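Local atomic coordinates of UTP-glucose-1-phosphate uridylyltransferase 2 (PDB entry 3GUE), a protein that probably catalyses the formation of UDP-glucose and diphosphate from alpha-D-glucose 1-phosphate and UTP. Residues 455-460 / 476-481; 409-414 / 439-444. All coordinates share one frame; numbering follows the deposited sequence.

Contact 1 of 2, residues 455-460 / 476-481; sequences RGNVVI and LDNEVV
Arg455 pairs with Asp477 and Val459 with Val480 in two parallel ladders whose register shifts by one residue, because the chain turns a corner at Gly456 and Asn457 while Asn478 and Glu479 form a loop beside it. Backbone bonds mark both ladders: Arg455 N donates to Leu476 O (2.7 Å) and Asn478 N to Arg455 O (2.6 Å) before the corner, and Val481 N to Val459 O (2.7 Å) after it. Between them, the amide of Asn478 reaches across the corner. Its OD1 accepts from Asn457 N at 3.1 Å; the N-H points straight at the oxygen, yet the donor stands 72° out of the carbonyl plane. The ND2 end lies against Gly456 CA at 3.3 Å. Inside, Leu476 and Val458 cross at about a right angle, and CD1 of Leu476 meets CD1 of Ile460 at 3.8 Å. On the other face, Val459 and Val480 lie side by side, pointing the same way. Arg455 NE bonds to Ser453 OG; separately, its NH1 stays 4.6 Å from Asp477 OD2, beyond a salt bridge, with the two charged planes 72° apart. Stacked strands, aligned corners and an aliphatic interior are consistent with successive coils of the left-handed parallel beta-helix of this family. The Asn478 amide thus supplies a side-chain bond to the corner between the two ladders, where the register slips by one.

Contact 2 of 2, residues 409-414 / 439-444; sequences AIDLDG and SLTVRG
Asp411 and Arg443 clasp each other on one face of two parallel strands, 409-412 and 439-443, whose axes run 4.7 Å apart and within 2° of the same direction. The pairing is regular: Asp411 N donates to Leu440 O, and Asp411 O receives Val442 N. From this backbone the Asp411 side chain can be followed outward. Its CB passes Thr441 OG1 at 3.9 Å. Placing CG anti to the backbone N (chi1 176°) raises the carboxylate off the sheet and across toward strand 439-443, to the edge of the Arg443 guanidinium, where CG lies in the guanidinium plane. OD1 receives two weak bonds, from Arg443 NH1 at 3.1 Å and from NH2. OD2 takes the short one, 2.6 Å from NH2, on its syn side, and also accepts from a water. The two planes are 67° apart, so this is a twisted salt bridge and not a flat fork. The bend at chi2 of Arg443 brings its guanidinium back toward strand 409-412, with Thr441 CG2 against one face, offset toward the rim. NH1 also donates to Val442 O at 2.9 Å, an oxygen shared with Asp413 N. Past the strand end, Asp413 OD2 uses its anti lone pair to take Gly444 N at 2.8 Å, while OD1 holds Glu415 N. On the opposite face, Leu412 CD2 packs on Val442 CB beneath helices 378-385 and 420-427. This is the strand pair of a beta-alpha-beta unit. Its polar face is tied by charge and its other face by aliphatic packing, and the shared grip on Val442 O anchors the guanidinium to the backbone as well as to the carboxylate.

In the fold
Contact 2 and the 458-460/480-481 part of contact 1 share one parallel sheet in which strand 437-443 lies beside strand 458-462, and the centres of the two contacts are 11 Å apart. Ile460 joins them through its backbone: its N is 2.7 Å from Thr441 O and its O is 2.9 Å from Arg443 N, both probable hydrogen bonds. Inside, Val458 CG1 packs on Leu440 CD1 at 3.6 Å. Contact 2 is the part nearer the nucleotide-sugar pocket: side chain to side chain, Asp411 is about 11 Å from Lys255 and Ile410 about 12 Å from Lys376, both known to bind UDP-glucose, although Lys255 does not do so in this chain. The 458-460/480-481 pairing continues the sheet away from that pocket.

Contact 1 of 2, residues 455-460 / 476-481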
loop_
_atom_site.group_PDB
_atom_site.type_symbol
_atom_site.label_atom_id
_atom_site.label_comp_id
_atom_site.label_asym_id
_atom_site.label_seq_id
_atom_site.Cartn_x
_atom_site.Cartn_y
_atom_site.Cartn_z
ATOM N N ARG A 455 26.040 10.919 -4.353
ATOM C CA ARG A 455 26.273 10.534 -5.739
ATOM C C ARG A 455 26.835 9.111 -5.863
ATOM O O ARG A 455 27.771 8.721 -5.133
ATOM C CB ARG A 455 27.260 11.502 -6.400
ATOM C CG ARG A 455 26.798 12.932 -6.458
ATOM C CD ARG A 455 27.963 13.870 -6.768
ATOM N NE ARG A 455 27.527 15.258 -6.635
ATOM C CZ ARG A 455 28.245 16.332 -6.949
ATOM N NH1 ARG A 455 29.473 16.222 -7.431
ATOM N NH2 ARG A 455 27.720 17.531 -6.763
ATOM N N GLY A 456 26.294 8.362 -6.815
ATOM C CA GLY A 456 26.778 7.004 -7.094
ATOM C C GLY A 456 26.354 6.039 -6.002
ATOM O O GLY A 456 25.189 6.049 -5.610
ATOM N N ASN A 457 27.293 5.192 -5.560
ATOM C CA ASN A 457 27.105 4.265 -4.440
ATOM C C ASN A 457 27.776 4.719 -3.132
ATOM O O ASN A 457 28.999 4.569 -2.965
ATOM C CB ASN A 457 27.613 2.869 -4.814
ATOM C CG ASN A 457 26.811 2.238 -5.942
ATOM O OD1 ASN A 457 27.361 1.605 -6.834
ATOM N ND2 ASN A 457 25.507 2.427 -5.910
ATOM N N VAL A 458 26.977 5.244 -2.200
ATOM C CA VAL A 458 27.489 5.805 -0.942
ATOM C C VAL A 458 27.201 4.933 0.284
ATOM O O VAL A 458 26.066 4.509 0.503
ATOM C CB VAL A 458 26.997 7.256 -0.736
ATOM C CG1 VAL A 458 27.305 7.800 0.694
ATOM C CG2 VAL A 458 27.618 8.155 -1.782
ATOM N N VAL A 459 28.240 4.676 1.084
ATOM C CA VAL A 459 28.076 4.022 2.380
ATOM C C VAL A 459 28.479 4.987 3.533
ATOM O O VAL A 459 29.520 5.674 3.463
ATOM C CB VAL A 459 28.859 2.660 2.458
ATOM C CG1 VAL A 459 28.639 1.957 3.811
ATOM C CG2 VAL A 459 28.459 1.709 1.294
ATOM N N ILE A 460 27.654 5.047 4.581
ATOM C CA ILE A 460 27.980 5.836 5.779
ATOM C C ILE A 460 27.788 4.975 7.034
ATOM O O ILE A 460 26.652 4.712 7.423
ATOM C CB ILE A 460 27.117 7.151 5.887
ATOM C CG1 ILE A 460 27.151 7.963 4.580
ATOM C CG2 ILE A 460 27.583 8.032 7.079
ATOM C CD1 ILE A 460 26.270 9.268 4.599
ATOM N N LEU A 476 29.239 13.540 -1.273
ATOM C CA LEU A 476 29.616 12.148 -1.159
ATOM C C LEU A 476 29.433 11.488 -2.512
ATOM O O LEU A 476 28.304 11.193 -2.941
ATOM C CB LEU A 476 28.787 11.447 -0.095
ATOM C CG LEU A 476 29.005 11.899 1.343
ATOM C CD1 LEU A 476 27.722 11.638 2.071
ATOM C CD2 LEU A 476 30.211 11.181 2.000
ATOM N N ASP A 477 30.563 11.270 -3.173
ATOM C CA ASP A 477 30.594 10.812 -4.556
ATOM C C ASP A 477 31.200 9.408 -4.624
ATOM O O ASP A 477 32.432 9.260 -4.568
ATOM C CB ASP A 477 31.446 11.792 -5.367
ATOM C CG ASP A 477 31.338 11.578 -6.865
ATOM O OD1 ASP A 477 30.635 10.644 -7.302
ATOM O OD2 ASP A 477 31.966 12.367 -7.605
ATOM N N ASN A 478 30.344 8.388 -4.725
ATOM C CA ASN A 478 30.803 6.996 -4.729
ATOM C C ASN A 478 31.773 6.659 -3.575
ATOM O O ASN A 478 32.756 5.911 -3.745
ATOM C CB ASN A 478 31.414 6.660 -6.098
ATOM C CG ASN A 478 30.428 6.003 -7.000
ATOM O OD1 ASN A 478 30.071 4.838 -6.800
ATOM N ND2 ASN A 478 29.923 6.758 -7.977
ATOM N N GLU A 479 31.477 7.218 -2.404
ATOM C CA GLU A 479 32.376 7.183 -1.254
ATOM C C GLU A 479 31.835 6.271 -0.159
ATOM O O GLU A 479 30.627 6.142 0.016
ATOM C CB GLU A 479 32.550 8.609 -0.727
ATOM C CG GLU A 479 33.382 8.795 0.533
ATOM C CD GLU A 479 33.677 10.276 0.821
ATOM O OE1 GLU A 479 33.046 11.149 0.189
ATOM O OE2 GLU A 479 34.551 10.565 1.667
ATOM N N VAL A 480 32.753 5.650 0.571
ATOM C CA VAL A 480 32.438 4.863 1.741
ATOM C C VAL A 480 33.014 5.632 2.926
ATOM O O VAL A 480 34.228 5.889 2.974
ATOM C CB VAL A 480 33.047 3.430 1.635
ATOM C CG1 VAL A 480 33.086 2.734 2.992
ATOM C CG2 VAL A 480 32.277 2.588 0.625
ATOM N N VAL A 481 32.140 5.985 3.869
ATOM C CA VAL A 481 32.503 6.729 5.081
ATOM C C VAL A 481 32.373 5.810 6.295
ATOM O O VAL A 481 31.314 5.256 6.561
ATOM C CB VAL A 481 31.651 8.037 5.235
ATOM C CG1 VAL A 481 32.004 8.823 6.509
ATOM C CG2 VAL A 481 31.823 8.923 4.002
HETATM O O HOH W 1 30.618 2.361 -6.493
HETATM O O HOH W 2 31.277 2.810 -3.439
#

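Contact 2 of 2, residues 409-414 / 439-444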
loop_
_atom_site.group_PDB
_atom_site.type_symbol
_atom_site.label_atom_id
_atom_site.label_comp_id
_atom_site.label_asym_id
_atom_site.label_seq_id
_atom_site.Cartn_x
_atom_site.Cartn_y
_atom_site.Cartn_z
ATOM N N ALA A 409 18.716 2.858 -4.279
ATOM C CA ALA A 409 18.474 1.751 -3.356
ATOM C C ALA A 409 18.952 2.155 -1.946
ATOM O O ALA A 409 20.153 2.127 -1.643
ATOM C CB ALA A 409 19.157 0.478 -3.840
ATOM N N ILE A 410 18.009 2.532 -1.095
ATOM C CA ILE A 410 18.323 3.098 0.243
ATOM C C ILE A 410 18.139 2.048 1.366
ATOM O O ILE A 410 17.012 1.573 1.616
ATOM C CB ILE A 410 17.502 4.391 0.513
ATOM C CG1 ILE A 410 17.651 5.388 -0.651
ATOM C CG2 ILE A 410 17.910 5.055 1.885
ATOM C CD1 ILE A 410 16.739 6.633 -0.568
ATOM N N ASP A 411 19.254 1.698 2.021
ATOM C CA ASP A 411 19.257 0.787 3.176
ATOM C C ASP A 411 19.611 1.579 4.441
ATOM O O ASP A 411 20.776 1.994 4.672
ATOM C CB ASP A 411 20.211 -0.396 2.955
ATOM C CG ASP A 411 20.332 -1.327 4.171
ATOM O OD1 ASP A 411 19.680 -1.142 5.215
ATOM O OD2 ASP A 411 21.121 -2.275 4.087
ATOM N N LEU A 412 18.580 1.810 5.244
ATOM C CA LEU A 412 18.737 2.555 6.491
ATOM C C LEU A 412 18.708 1.546 7.667
ATOM O O LEU A 412 17.773 0.748 7.776
ATOM C CB LEU A 412 17.654 3.635 6.616
ATOM C CG LEU A 412 17.608 4.854 5.650
ATOM C CD1 LEU A 412 16.511 5.854 6.004
ATOM C CD2 LEU A 412 18.962 5.581 5.562
ATOM N N ASP A 413 19.761 1.587 8.495
ATOM C CA ASP A 413 19.930 0.776 9.698
ATOM C C ASP A 413 18.591 0.589 10.438
ATOM O O ASP A 413 17.992 1.567 10.936
ATOM C CB ASP A 413 20.974 1.461 10.612
ATOM C CG ASP A 413 21.453 0.586 11.735
ATOM O OD1 ASP A 413 20.660 -0.282 12.200
ATOM O OD2 ASP A 413 22.615 0.790 12.194
ATOM N N GLY A 414 18.114 -0.657 10.482
ATOM C CA GLY A 414 16.852 -0.987 11.160
ATOM C C GLY A 414 16.780 -0.715 12.651
ATOM O O GLY A 414 15.680 -0.616 13.210
ATOM N N SER A 439 22.661 4.242 -4.856
ATOM C CA SER A 439 22.655 3.405 -3.655
ATOM C C SER A 439 23.130 4.209 -2.447
ATOM O O SER A 439 24.136 4.893 -2.516
ATOM C CB SER A 439 23.593 2.220 -3.886
ATOM O OG SER A 439 23.453 1.261 -2.888
ATOM N N LEU A 440 22.398 4.142 -1.342
ATOM C CA LEU A 440 22.857 4.753 -0.083
ATOM C C LEU A 440 22.582 3.835 1.108
ATOM O O LEU A 440 21.435 3.486 1.378
ATOM C CB LEU A 440 22.228 6.138 0.147
ATOM C CG LEU A 440 22.458 6.776 1.527
ATOM C CD1 LEU A 440 23.911 7.314 1.718
ATOM C CD2 LEU A 440 21.405 7.850 1.865
ATOM N N THR A 441 23.657 3.444 1.797
ATOM C CA THR A 441 23.573 2.597 2.964
ATOM C C THR A 441 24.061 3.381 4.199
ATOM O O THR A 441 25.150 3.979 4.190
ATOM C CB THR A 441 24.360 1.255 2.727
ATOM O OG1 THR A 441 23.732 0.539 1.650
ATOM C CG2 THR A 441 24.368 0.373 3.955
ATOM N N VAL A 442 23.239 3.377 5.248
ATOM C CA VAL A 442 23.542 4.091 6.473
ATOM C C VAL A 442 23.420 3.175 7.663
ATOM O O VAL A 442 22.433 2.446 7.799
ATOM C CB VAL A 442 22.633 5.321 6.647
ATOM C CG1 VAL A 442 22.870 6.019 8.002
ATOM C CG2 VAL A 442 22.831 6.288 5.449
ATOM N N ARG A 443 24.450 3.220 8.509
ATOM C CA ARG A 443 24.628 2.307 9.631
ATOM C C ARG A 443 25.112 3.106 10.837
ATOM O O ARG A 443 26.000 3.957 10.701
ATOM C CB ARG A 443 25.674 1.224 9.301
ATOM C CG ARG A 443 25.206 0.141 8.343
ATOM C CD ARG A 443 24.109 -0.704 8.996
ATOM N NE ARG A 443 23.602 -1.750 8.110
ATOM C CZ ARG A 443 22.657 -1.565 7.190
ATOM N NH1 ARG A 443 22.095 -0.369 7.017
ATOM N NH2 ARG A 443 22.260 -2.583 6.447
ATOM N N GLY A 444 24.538 2.820 12.006
ATOM C CA GLY A 444 24.821 3.589 13.217
ATOM C C GLY A 444 24.088 4.925 13.224
ATOM O O GLY A 444 23.232 5.197 12.340
HETATM O O HOH W 3 21.549 0.405 -0.302
HETATM O O HOH W 4 23.680 -2.732 2.628
#